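Ulvan Lyase-PL25 (Pseudoalteromonas sp. PLSV, PDB 5UAM) degrades ulvan, the sulfated cell-wall polysaccharide of green seaweeds, as a beta-propeller lyase of polysaccharide lyase family 25. Local coordinates at residues G126-G131 with H184-V189; G162-A167 with F178-A183; G117-Q122 with N132-A137; S205-K210 with D219-W224. One frame throughout, in Å; residues are numbered along the deposited sequence.

Contact 1: residues G126-G131 with H184-V189; sequences GKNPLG and HRSDWV. With ZN (zinc ion), chain D; EDO (1,2-ethanediol), chain J; PO4 (phosphate ion), chain E.
With CG of Leu130 anti to its carbonyl carbon (chi1 -66°) and the branch extended beyond it, the two methyls of Leu130 part company over the segment 184-189: CD1 meets CG1 of Val189 at 4.1 Å, while CD2 lies 3.9 Å from OD2 of Asp187, whose side chain it crosses at about a right angle. The Asp187 carboxylate is itself well engaged, OD1 accepting from His209 and from a 1,2-ethanediol, OD2 from Ser205. The backbone N of Asp187 donates to O of Leu130 at 2.9 Å. That oxygen is also brushed by CA of Ser186. Gly131 shows how a missing side chain permits close approach, since its CA sits 3.2 Å from OG of Ser186, and a CB on it would point toward the hydroxyl and clash with it; OG itself bonds to O of Ala183. Within 126-131, an Asx turn, in which OD1 of Asn128 accepts from N of Leu130, shapes the loop, while ND2 of Asn128 bonds to O of Asn132 and O of His181. At the start of 184-189, ND1 of His184 binds the zinc ion at 2.1 Å and NE2 donates to the phosphate. The contact thus ties a long loop of one propeller blade to the loop leading into strand 188-193, beside the zinc site that His240, Cys242 and His254 complete.

Contact 2: residues G162-A167 with F178-A183; sequences GTYNQA and FFRHGA. With PO4 (phosphate ion), chain E.
Tyr164 and Arg180 lie side by side at the mouth of a propeller beta hairpin, strands 165-169 and 175-180, and both reach for the bound phosphate, Tyr164 OH lying 2.8 Å from its O3. CE2 of the tyrosine, the probable proton acceptor, sits over one face of the guanidinium near its rim, with the two planes 68° apart. Arg180 grips the anion with two nitrogens, NH1 to O2 and NH2 to O4 of the phosphate, each at 2.9 Å. A bend at chi3 (67°) turns the guanidinium so that NE can also donate to O of Gly182. This carbonyl takes a second bond from OG1 of Thr163, arriving at 3.1 Å on the opposite face of its plane. The same threonine accepts a weak bond from NH2 of Arg180, and its CG2 lies over the centre of one face of the Tyr164 ring, so one residue touches both phosphate-facing groups. Further out, paired backbone bonds join Thr163 with Arg180 and Gln166 with Phe178. Between these antiparallel hydrogen-bonded pairs the register slips by one, a beta bulge at Tyr164, where the chain turns a corner. Beyond the bulge, N of Phe178 donates to O of Gln166 at 2.8 Å.

Contact 3: residues G117-Q122 with N132-A137; sequences GGHGGQ and NTHHGA. With PO4 (phosphate ion), chain E.
Gly136 O takes two backbone bonds from the segment 117-122, from N of His119 and N of Gly121, both at 3.0 Å and from opposite faces of its carbonyl plane. In return, O of Gly121 accepts from N of His134, and the chains interlock without forming regular strands. Several glycines make this possible: Gly117, Gly120 and Gly136 adopt backbone angles at which a CB would be jammed against the preceding carbonyl. O of Gly120 is buried here with no partner in the model. The Gln122 side chain, bent at chi2, loops back so that OE1 accepts from N of Gly136 at 2.9 Å, the donor standing 48° above the amide carbonyl plane, while its NE2 bonds to Glu86 and Asn125. Both segments belong to the long connection between strands 112-116 and 139-143 of a four-stranded propeller blade, an excursion that carries His119, a probable substrate-binding residue, to the phosphate. CG of His119 swings opposite its own N (chi1 -164°), and NE2 donates to O4 of the phosphate at 2.6 Å, whereas ND1 bonds to Asp97, which also holds NE2 of His135. His134 packs edge-to-face on the His119 ring, its CD2 lying 3.4 Å from ND1 of His119. Were His119 cut back to an alanine, the phosphate would probably lose a donor, Asp97 one of its partners, and the His134 edge the face it packs on. At the far end of the pairing, one water donates to both O of Gly117 and O of Ala137.

Contact 4: residues S205-K210 with D219-W224; sequences SFLKHK and DSWYAW. With EDO (1,2-ethanediol), chain J; PO4 (phosphate ion), chain E.
Lys210 and Asp219 meet through their backbones, N of Asp219 donating to O of Lys210 at 2.8 Å, before the hairpin strands diverge until the axes of 205-207 and 219-224 stand at 98°. Leu207 and Trp221 fill the widening angle. CB of Leu207 makes a CH-pi contact over the five-membered ring of the indole, and Leu207 CD2 lies 4.0 Å above the centre of the whole ring system. The indole edge is used as well: NE1 of Trp221 donates to O of Lys208 at 2.9 Å, with the acceptor in the ring plane but the donor well above the carbonyl plane. Such double use, face for apolar contact and edge for a bond, probably fixes the ring's rotation. A phenylalanine here would probably leave the Lys208 carbonyl without its indole donor and part of Leu207 without cover. A water bridges that carbonyl to OD2 of Asp219. Bent at its end (chi4 63°), the Lys210 chain runs alongside Asp219 and brings NZ to the same OD2, 2.8 Å away, in a salt bridge. With Glu288 also pairing with Lys210, and Arg287 and Tyr239 holding OD1 of Asp219, the mostly buried carboxylate is probably stabilised in its charged form.

A single phosphate unites the set: His184 of contact 1, Arg180 of contact 2, His119 of contact 3 and Tyr222 of contact 4 all donate to it, and His99, the probable proton donor, is hydrogen-bonded to it too, so it probably marks the substrate-binding cleft. The centres of contacts 1, 2 and 3 lie about 10 Å from one another, whereas those of contacts 3 and 4 are about 17 Å apart, and the nearest atoms of those two about 6 Å. Direct bonds knit the neighbours together: Asn132 OD1 accepts from N of Arg185 at 2.9 Å, and Gln166 NE2 donates to O of Ala223 at 2.9 Å. Contact 2 is nested within the loop that contact 1 closes.

Contact 1: residues G126-G131 with H184-V189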
# COMPACT_ATOMS: atom_id res chain seq x y z
N GLY A 126 -25.06 -0.46 -7.24
CA GLY A 126 -25.43 -1.67 -7.92
C GLY A 126 -25.32 -2.87 -7.00
O GLY A 126 -25.02 -2.75 -5.81
N LYS A 127 -25.54 -4.05 -7.58
CA LYS A 127 -25.24 -5.32 -6.94
C LYS A 127 -23.81 -5.69 -7.32
O LYS A 127 -23.47 -5.81 -8.50
CB LYS A 127 -26.23 -6.38 -7.41
CG LYS A 127 -25.83 -7.81 -7.13
CD LYS A 127 -25.72 -8.10 -5.67
CE LYS A 127 -25.63 -9.62 -5.48
NZ LYS A 127 -25.13 -9.99 -4.14
N ASN A 128 -22.95 -5.82 -6.31
CA ASN A 128 -21.55 -6.19 -6.53
C ASN A 128 -21.48 -7.69 -6.85
O ASN A 128 -21.84 -8.51 -6.01
CB ASN A 128 -20.78 -5.91 -5.26
CG ASN A 128 -19.32 -6.27 -5.35
OD1 ASN A 128 -18.84 -6.74 -6.37
ND2 ASN A 128 -18.59 -6.01 -4.27
N PRO A 129 -21.07 -8.08 -8.06
CA PRO A 129 -21.12 -9.50 -8.43
C PRO A 129 -19.94 -10.31 -7.92
O PRO A 129 -19.98 -11.54 -8.03
CB PRO A 129 -21.11 -9.47 -9.95
CG PRO A 129 -20.33 -8.26 -10.28
CD PRO A 129 -20.61 -7.24 -9.18
N LEU A 130 -18.93 -9.66 -7.35
CA LEU A 130 -17.72 -10.34 -6.92
C LEU A 130 -17.41 -10.11 -5.45
O LEU A 130 -16.33 -10.50 -4.99
CB LEU A 130 -16.54 -9.94 -7.79
CG LEU A 130 -16.62 -10.39 -9.25
CD1 LEU A 130 -15.46 -9.80 -10.01
CD2 LEU A 130 -16.60 -11.90 -9.37
N GLY A 131 -18.35 -9.56 -4.70
CA GLY A 131 -18.09 -9.36 -3.29
C GLY A 131 -19.26 -8.68 -2.62
O GLY A 131 -20.34 -8.54 -3.18
N HIS A 184 -14.86 -7.15 2.83
CA HIS A 184 -14.07 -8.35 3.15
C HIS A 184 -14.39 -9.54 2.28
O HIS A 184 -13.49 -10.31 1.91
CB HIS A 184 -14.32 -8.79 4.57
CG HIS A 184 -13.65 -7.95 5.58
ND1 HIS A 184 -13.38 -8.39 6.85
CD2 HIS A 184 -13.19 -6.68 5.50
CE1 HIS A 184 -12.78 -7.41 7.52
NE2 HIS A 184 -12.65 -6.37 6.72
N ARG A 185 -15.66 -9.77 2.02
CA ARG A 185 -16.08 -11.03 1.44
C ARG A 185 -16.17 -10.84 -0.07
O ARG A 185 -17.23 -10.88 -0.69
CB ARG A 185 -17.37 -11.51 2.09
CG ARG A 185 -17.12 -11.82 3.57
CD ARG A 185 -18.33 -12.38 4.29
NE ARG A 185 -17.93 -12.96 5.56
CZ ARG A 185 -18.71 -13.69 6.34
NH1 ARG A 185 -19.97 -13.95 5.97
NH2 ARG A 185 -18.24 -14.18 7.47
N SER A 186 -14.98 -10.62 -0.64
CA SER A 186 -14.85 -10.21 -2.03
C SER A 186 -13.60 -10.81 -2.63
O SER A 186 -12.59 -11.02 -1.95
CB SER A 186 -14.72 -8.69 -2.14
OG SER A 186 -15.80 -8.01 -1.51
N ASP A 187 -13.66 -11.04 -3.94
CA ASP A 187 -12.45 -11.42 -4.65
C ASP A 187 -11.51 -10.23 -4.77
O ASP A 187 -11.92 -9.07 -4.74
CB ASP A 187 -12.78 -11.86 -6.08
CG ASP A 187 -13.53 -13.20 -6.17
OD1 ASP A 187 -13.93 -13.83 -5.16
OD2 ASP A 187 -13.74 -13.61 -7.33
N TRP A 188 -10.22 -10.53 -4.91
CA TRP A 188 -9.25 -9.54 -5.38
C TRP A 188 -9.12 -9.68 -6.88
O TRP A 188 -9.14 -10.80 -7.41
CB TRP A 188 -7.88 -9.71 -4.71
CG TRP A 188 -7.88 -9.16 -3.32
CD1 TRP A 188 -8.56 -9.67 -2.26
CD2 TRP A 188 -7.23 -7.99 -2.85
NE1 TRP A 188 -8.36 -8.90 -1.15
CE2 TRP A 188 -7.53 -7.87 -1.48
CE3 TRP A 188 -6.40 -7.04 -3.45
CZ2 TRP A 188 -7.03 -6.83 -0.70
CZ3 TRP A 188 -5.90 -5.98 -2.64
CH2 TRP A 188 -6.22 -5.91 -1.30
N VAL A 189 -8.99 -8.54 -7.55
CA VAL A 189 -9.08 -8.48 -9.00
C VAL A 189 -8.03 -7.50 -9.52
O VAL A 189 -7.46 -6.69 -8.79
CB VAL A 189 -10.46 -8.00 -9.47
CG1 VAL A 189 -11.58 -8.87 -8.90
CG2 VAL A 189 -10.67 -6.54 -9.08
ZN ZN D . -13.68 -10.22 7.75
C1 EDO J . -17.17 -14.55 -6.71
O1 EDO J . -16.31 -15.35 -5.88
C2 EDO J . -18.57 -15.17 -6.73
O2 EDO J . -19.08 -15.22 -5.39
P PO4 E . -10.97 -3.49 5.88
O1 PO4 E . -11.76 -4.02 7.06
O2 PO4 E . -10.27 -4.58 5.20
O3 PO4 E . -9.98 -2.51 6.47
O4 PO4 E . -11.96 -2.83 4.92

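Contact 2: residues G162-A167 with F178-A183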
# COMPACT_ATOMS: atom_id res chain seq x y z
N GLY A 162 -14.55 -1.12 -4.92
CA GLY A 162 -13.11 -1.27 -4.80
C GLY A 162 -12.57 -0.71 -3.49
O GLY A 162 -13.06 0.28 -2.96
N THR A 163 -11.56 -1.39 -2.96
CA THR A 163 -10.74 -0.93 -1.84
C THR A 163 -9.30 -1.33 -2.17
O THR A 163 -9.06 -2.40 -2.73
CB THR A 163 -11.08 -1.65 -0.49
OG1 THR A 163 -12.50 -1.73 -0.25
CG2 THR A 163 -10.46 -0.91 0.69
N TYR A 164 -8.34 -0.51 -1.76
CA TYR A 164 -6.91 -0.85 -1.78
C TYR A 164 -6.28 -0.80 -3.17
O TYR A 164 -5.68 -1.79 -3.64
CB TYR A 164 -6.62 -2.18 -1.08
CG TYR A 164 -7.05 -2.28 0.35
CD1 TYR A 164 -6.58 -1.39 1.30
CD2 TYR A 164 -7.92 -3.27 0.77
CE1 TYR A 164 -6.93 -1.52 2.61
CE2 TYR A 164 -8.29 -3.40 2.07
CZ TYR A 164 -7.81 -2.53 2.99
OH TYR A 164 -8.16 -2.66 4.31
N ASN A 165 -6.35 0.37 -3.79
CA ASN A 165 -5.86 0.55 -5.15
C ASN A 165 -4.35 0.47 -5.25
O ASN A 165 -3.62 1.14 -4.51
CB ASN A 165 -6.26 1.92 -5.67
CG ASN A 165 -7.72 2.09 -5.76
OD1 ASN A 165 -8.43 1.25 -6.32
ND2 ASN A 165 -8.22 3.22 -5.25
N GLN A 166 -3.88 -0.30 -6.22
CA GLN A 166 -2.46 -0.49 -6.47
C GLN A 166 -2.30 -0.45 -7.97
O GLN A 166 -2.87 -1.27 -8.68
CB GLN A 166 -2.02 -1.81 -5.86
CG GLN A 166 -2.37 -1.86 -4.40
CD GLN A 166 -2.04 -3.15 -3.75
OE1 GLN A 166 -0.91 -3.61 -3.81
NE2 GLN A 166 -3.01 -3.70 -3.03
N ALA A 167 -1.57 0.55 -8.46
CA ALA A 167 -1.53 0.83 -9.89
C ALA A 167 -0.15 0.56 -10.45
O ALA A 167 0.85 1.06 -9.93
CB ALA A 167 -1.91 2.28 -10.15
N PHE A 178 -4.96 -3.04 -9.42
CA PHE A 178 -5.27 -4.15 -8.52
C PHE A 178 -6.01 -3.61 -7.31
O PHE A 178 -5.69 -2.54 -6.79
CB PHE A 178 -3.97 -4.82 -8.05
CG PHE A 178 -3.24 -5.52 -9.13
CD1 PHE A 178 -2.42 -4.81 -9.97
CD2 PHE A 178 -3.38 -6.88 -9.31
CE1 PHE A 178 -1.74 -5.42 -10.98
CE2 PHE A 178 -2.70 -7.52 -10.37
CZ PHE A 178 -1.89 -6.76 -11.18
N PHE A 179 -7.03 -4.33 -6.86
CA PHE A 179 -7.83 -3.91 -5.73
C PHE A 179 -8.71 -5.07 -5.27
O PHE A 179 -8.87 -6.08 -5.97
CB PHE A 179 -8.71 -2.69 -6.06
CG PHE A 179 -9.59 -2.88 -7.25
CD1 PHE A 179 -9.13 -2.64 -8.54
CD2 PHE A 179 -10.91 -3.28 -7.11
CE1 PHE A 179 -9.94 -2.81 -9.65
CE2 PHE A 179 -11.72 -3.45 -8.21
CZ PHE A 179 -11.24 -3.20 -9.49
N ARG A 180 -9.26 -4.92 -4.07
CA ARG A 180 -10.31 -5.81 -3.58
C ARG A 180 -11.65 -5.35 -4.12
O ARG A 180 -12.01 -4.18 -3.98
CB ARG A 180 -10.32 -5.80 -2.06
CG ARG A 180 -11.31 -6.77 -1.42
CD ARG A 180 -11.30 -6.76 0.09
NE ARG A 180 -11.80 -5.49 0.61
CZ ARG A 180 -11.62 -5.08 1.87
NH1 ARG A 180 -10.97 -5.85 2.74
NH2 ARG A 180 -12.09 -3.90 2.23
N HIS A 181 -12.39 -6.26 -4.75
CA HIS A 181 -13.63 -5.89 -5.45
C HIS A 181 -14.83 -5.87 -4.49
O HIS A 181 -15.81 -6.60 -4.62
CB HIS A 181 -13.86 -6.85 -6.62
CG HIS A 181 -14.85 -6.40 -7.65
ND1 HIS A 181 -16.20 -6.29 -7.40
CD2 HIS A 181 -14.71 -6.16 -8.98
CE1 HIS A 181 -16.83 -5.96 -8.51
NE2 HIS A 181 -15.95 -5.85 -9.48
N GLY A 182 -14.70 -5.01 -3.47
CA GLY A 182 -15.72 -4.85 -2.46
C GLY A 182 -15.13 -4.78 -1.07
O GLY A 182 -13.99 -4.33 -0.91
N ALA A 183 -15.91 -5.21 -0.08
CA ALA A 183 -15.45 -5.28 1.31
C ALA A 183 -14.84 -6.66 1.58
O ALA A 183 -14.31 -7.28 0.66
CB ALA A 183 -16.60 -4.91 2.24
P PO4 E . -10.97 -3.49 5.88
O1 PO4 E . -11.76 -4.02 7.06
O2 PO4 E . -10.27 -4.58 5.20
O3 PO4 E . -9.98 -2.51 6.47
O4 PO4 E . -11.96 -2.83 4.92

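Contact 3: residues G117-Q122 with N132-A137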
# COMPACT_ATOMS: atom_id res chain seq x y z
N GLY A 117 -10.79 7.06 -2.96
CA GLY A 117 -12.16 7.24 -2.53
C GLY A 117 -12.93 5.99 -2.13
O GLY A 117 -14.00 6.12 -1.54
N GLY A 118 -12.46 4.80 -2.46
CA GLY A 118 -13.27 3.60 -2.29
C GLY A 118 -13.06 2.88 -0.97
O GLY A 118 -11.93 2.68 -0.53
N HIS A 119 -14.17 2.44 -0.37
CA HIS A 119 -14.12 1.43 0.67
C HIS A 119 -15.17 0.37 0.40
O HIS A 119 -15.90 -0.07 1.30
CB HIS A 119 -14.22 2.02 2.07
CG HIS A 119 -13.79 1.08 3.15
ND1 HIS A 119 -13.81 1.44 4.48
CD2 HIS A 119 -13.29 -0.18 3.11
CE1 HIS A 119 -13.37 0.43 5.22
NE2 HIS A 119 -13.04 -0.56 4.41
N GLY A 120 -15.22 -0.05 -0.86
CA GLY A 120 -16.03 -1.19 -1.27
C GLY A 120 -17.36 -0.85 -1.91
O GLY A 120 -18.14 -1.77 -2.21
N GLY A 121 -17.66 0.42 -2.13
CA GLY A 121 -18.94 0.80 -2.70
C GLY A 121 -20.09 0.58 -1.72
O GLY A 121 -19.90 0.26 -0.55
N GLN A 122 -21.30 0.75 -2.24
CA GLN A 122 -22.49 0.60 -1.44
C GLN A 122 -23.64 0.21 -2.36
O GLN A 122 -23.48 0.14 -3.58
CB GLN A 122 -22.80 1.88 -0.65
CG GLN A 122 -22.98 3.11 -1.52
CD GLN A 122 -21.84 4.10 -1.40
OE1 GLN A 122 -21.44 4.49 -0.28
NE2 GLN A 122 -21.31 4.53 -2.54
N ASN A 132 -19.01 -8.29 -1.37
CA ASN A 132 -19.94 -7.49 -0.59
C ASN A 132 -19.50 -6.02 -0.65
O ASN A 132 -18.55 -5.65 -1.34
CB ASN A 132 -20.09 -8.05 0.83
CG ASN A 132 -18.81 -7.95 1.67
OD1 ASN A 132 -17.72 -7.84 1.16
ND2 ASN A 132 -18.98 -7.98 2.99
N THR A 133 -20.23 -5.16 0.06
CA THR A 133 -20.01 -3.72 -0.00
C THR A 133 -19.86 -3.16 1.41
O THR A 133 -20.07 -3.85 2.41
CB THR A 133 -21.16 -3.02 -0.73
OG1 THR A 133 -22.36 -3.14 0.02
CG2 THR A 133 -21.37 -3.62 -2.11
N HIS A 134 -19.52 -1.88 1.47
CA HIS A 134 -19.43 -1.16 2.73
C HIS A 134 -19.85 0.28 2.49
O HIS A 134 -21.05 0.57 2.50
CB HIS A 134 -18.03 -1.32 3.33
CG HIS A 134 -17.86 -0.68 4.67
ND1 HIS A 134 -18.67 -0.97 5.75
CD2 HIS A 134 -16.97 0.25 5.09
CE1 HIS A 134 -18.27 -0.25 6.78
NE2 HIS A 134 -17.24 0.49 6.42
N HIS A 135 -18.91 1.19 2.20
CA HIS A 135 -19.31 2.52 1.74
C HIS A 135 -18.18 3.13 0.93
O HIS A 135 -17.03 2.73 1.03
CB HIS A 135 -19.74 3.46 2.86
CG HIS A 135 -18.78 3.55 4.00
ND1 HIS A 135 -19.19 3.42 5.31
CD2 HIS A 135 -17.45 3.76 4.04
CE1 HIS A 135 -18.15 3.56 6.11
NE2 HIS A 135 -17.08 3.77 5.36
N GLY A 136 -18.55 4.11 0.10
CA GLY A 136 -17.56 4.85 -0.65
C GLY A 136 -17.24 4.21 -1.97
O GLY A 136 -16.56 3.18 -2.03
N ALA A 137 -17.70 4.84 -3.04
CA ALA A 137 -17.41 4.39 -4.39
C ALA A 137 -15.96 4.69 -4.76
O ALA A 137 -15.48 5.82 -4.58
CB ALA A 137 -18.32 5.11 -5.38
P PO4 E . -10.97 -3.49 5.88
O1 PO4 E . -11.76 -4.02 7.06
O2 PO4 E . -10.27 -4.58 5.20
O3 PO4 E . -9.98 -2.51 6.47
O4 PO4 E . -11.96 -2.83 4.92
O HOH W 1 -15.60 7.96 -2.78

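Contact 4: residues S205-K210 with D219-W224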
# COMPACT_ATOMS: atom_id res chain seq x y z
N SER A 205 -10.58 -11.85 -11.62
CA SER A 205 -10.36 -12.30 -10.25
C SER A 205 -9.09 -13.14 -10.16
O SER A 205 -8.93 -14.12 -10.90
CB SER A 205 -11.51 -13.16 -9.74
OG SER A 205 -12.69 -12.41 -9.58
N PHE A 206 -8.20 -12.79 -9.22
CA PHE A 206 -7.00 -13.59 -8.98
C PHE A 206 -6.93 -14.24 -7.60
O PHE A 206 -6.19 -15.22 -7.43
CB PHE A 206 -5.70 -12.82 -9.31
CG PHE A 206 -5.41 -11.68 -8.38
CD1 PHE A 206 -5.88 -10.39 -8.64
CD2 PHE A 206 -4.65 -11.88 -7.24
CE1 PHE A 206 -5.60 -9.36 -7.79
CE2 PHE A 206 -4.36 -10.85 -6.39
CZ PHE A 206 -4.85 -9.58 -6.65
N LEU A 207 -7.73 -13.79 -6.64
CA LEU A 207 -7.88 -14.47 -5.36
C LEU A 207 -9.36 -14.62 -5.07
O LEU A 207 -10.12 -13.66 -5.19
CB LEU A 207 -7.23 -13.73 -4.20
CG LEU A 207 -5.70 -13.85 -4.17
CD1 LEU A 207 -5.10 -12.77 -3.25
CD2 LEU A 207 -5.27 -15.23 -3.71
N LYS A 208 -9.76 -15.84 -4.72
CA LYS A 208 -11.17 -16.21 -4.54
C LYS A 208 -11.62 -16.07 -3.09
O LYS A 208 -11.01 -16.66 -2.19
CB LYS A 208 -11.32 -17.67 -4.93
CG LYS A 208 -12.71 -18.26 -4.75
CD LYS A 208 -13.67 -17.67 -5.77
CE LYS A 208 -14.92 -18.49 -5.82
NZ LYS A 208 -15.88 -17.96 -6.84
N HIS A 209 -12.74 -15.39 -2.88
CA HIS A 209 -13.48 -15.49 -1.63
C HIS A 209 -14.58 -16.53 -1.79
O HIS A 209 -15.16 -16.69 -2.86
CB HIS A 209 -14.09 -14.14 -1.23
CG HIS A 209 -15.47 -13.91 -1.77
ND1 HIS A 209 -15.71 -13.46 -3.06
CD2 HIS A 209 -16.69 -14.08 -1.21
CE1 HIS A 209 -17.01 -13.37 -3.25
NE2 HIS A 209 -17.63 -13.73 -2.15
N LYS A 210 -14.88 -17.23 -0.70
CA LYS A 210 -15.89 -18.29 -0.70
C LYS A 210 -16.07 -18.80 0.72
O LYS A 210 -15.22 -18.56 1.58
CB LYS A 210 -15.51 -19.46 -1.62
CG LYS A 210 -14.13 -20.09 -1.29
CD LYS A 210 -13.91 -21.35 -2.14
CE LYS A 210 -12.50 -21.89 -2.03
NZ LYS A 210 -12.18 -22.34 -0.65
N ASP A 219 -13.32 -17.36 3.24
CA ASP A 219 -11.97 -17.04 2.80
C ASP A 219 -11.91 -15.59 2.34
O ASP A 219 -12.73 -15.15 1.52
CB ASP A 219 -11.54 -17.92 1.62
CG ASP A 219 -11.39 -19.39 1.95
OD1 ASP A 219 -11.16 -19.79 3.12
OD2 ASP A 219 -11.47 -20.18 0.98
N SER A 220 -10.93 -14.85 2.85
CA SER A 220 -10.74 -13.44 2.55
C SER A 220 -9.24 -13.19 2.50
O SER A 220 -8.45 -13.97 3.04
CB SER A 220 -11.43 -12.61 3.64
OG SER A 220 -11.40 -11.22 3.40
N TRP A 221 -8.85 -12.09 1.85
CA TRP A 221 -7.44 -11.89 1.53
C TRP A 221 -7.04 -10.42 1.62
O TRP A 221 -7.87 -9.52 1.51
CB TRP A 221 -7.15 -12.32 0.09
CG TRP A 221 -7.50 -13.74 -0.20
CD1 TRP A 221 -8.66 -14.21 -0.80
CD2 TRP A 221 -6.69 -14.89 0.05
NE1 TRP A 221 -8.59 -15.58 -0.92
CE2 TRP A 221 -7.40 -16.02 -0.40
CE3 TRP A 221 -5.42 -15.07 0.62
CZ2 TRP A 221 -6.88 -17.31 -0.31
CZ3 TRP A 221 -4.91 -16.35 0.73
CH2 TRP A 221 -5.64 -17.45 0.26
N TYR A 222 -5.72 -10.21 1.74
CA TYR A 222 -5.13 -8.89 1.55
C TYR A 222 -3.86 -9.05 0.73
O TYR A 222 -3.00 -9.86 1.06
CB TYR A 222 -4.77 -8.24 2.90
CG TYR A 222 -5.99 -7.86 3.71
CD1 TYR A 222 -6.56 -8.79 4.59
CD2 TYR A 222 -6.57 -6.61 3.61
CE1 TYR A 222 -7.69 -8.47 5.32
CE2 TYR A 222 -7.69 -6.29 4.33
CZ TYR A 222 -8.24 -7.21 5.22
OH TYR A 222 -9.37 -6.90 5.95
N ALA A 223 -3.75 -8.29 -0.36
CA ALA A 223 -2.67 -8.47 -1.31
C ALA A 223 -1.92 -7.16 -1.54
O ALA A 223 -2.46 -6.07 -1.38
CB ALA A 223 -3.21 -8.97 -2.67
N TRP A 224 -0.65 -7.30 -1.92
CA TRP A 224 0.20 -6.20 -2.34
C TRP A 224 0.85 -6.62 -3.65
O TRP A 224 1.59 -7.61 -3.70
CB TRP A 224 1.26 -5.89 -1.29
CG TRP A 224 1.97 -4.58 -1.44
CD1 TRP A 224 1.66 -3.41 -0.80
CD2 TRP A 224 3.12 -4.29 -2.25
NE1 TRP A 224 2.55 -2.42 -1.15
CE2 TRP A 224 3.45 -2.94 -2.04
CE3 TRP A 224 3.90 -5.05 -3.13
CZ2 TRP A 224 4.52 -2.34 -2.69
CZ3 TRP A 224 4.97 -4.43 -3.76
CH2 TRP A 224 5.26 -3.11 -3.54
C1 EDO J . -17.17 -14.55 -6.71
O1 EDO J . -16.31 -15.35 -5.88
C2 EDO J . -18.57 -15.17 -6.73
O2 EDO J . -19.08 -15.22 -5.39
P PO4 E . -10.97 -3.49 5.88
O1 PO4 E . -11.76 -4.02 7.06
O2 PO4 E . -10.27 -4.58 5.20
O3 PO4 E . -9.98 -2.51 6.47
O4 PO4 E . -11.96 -2.83 4.92
O HOH W 2 -10.37 -19.29 -1.42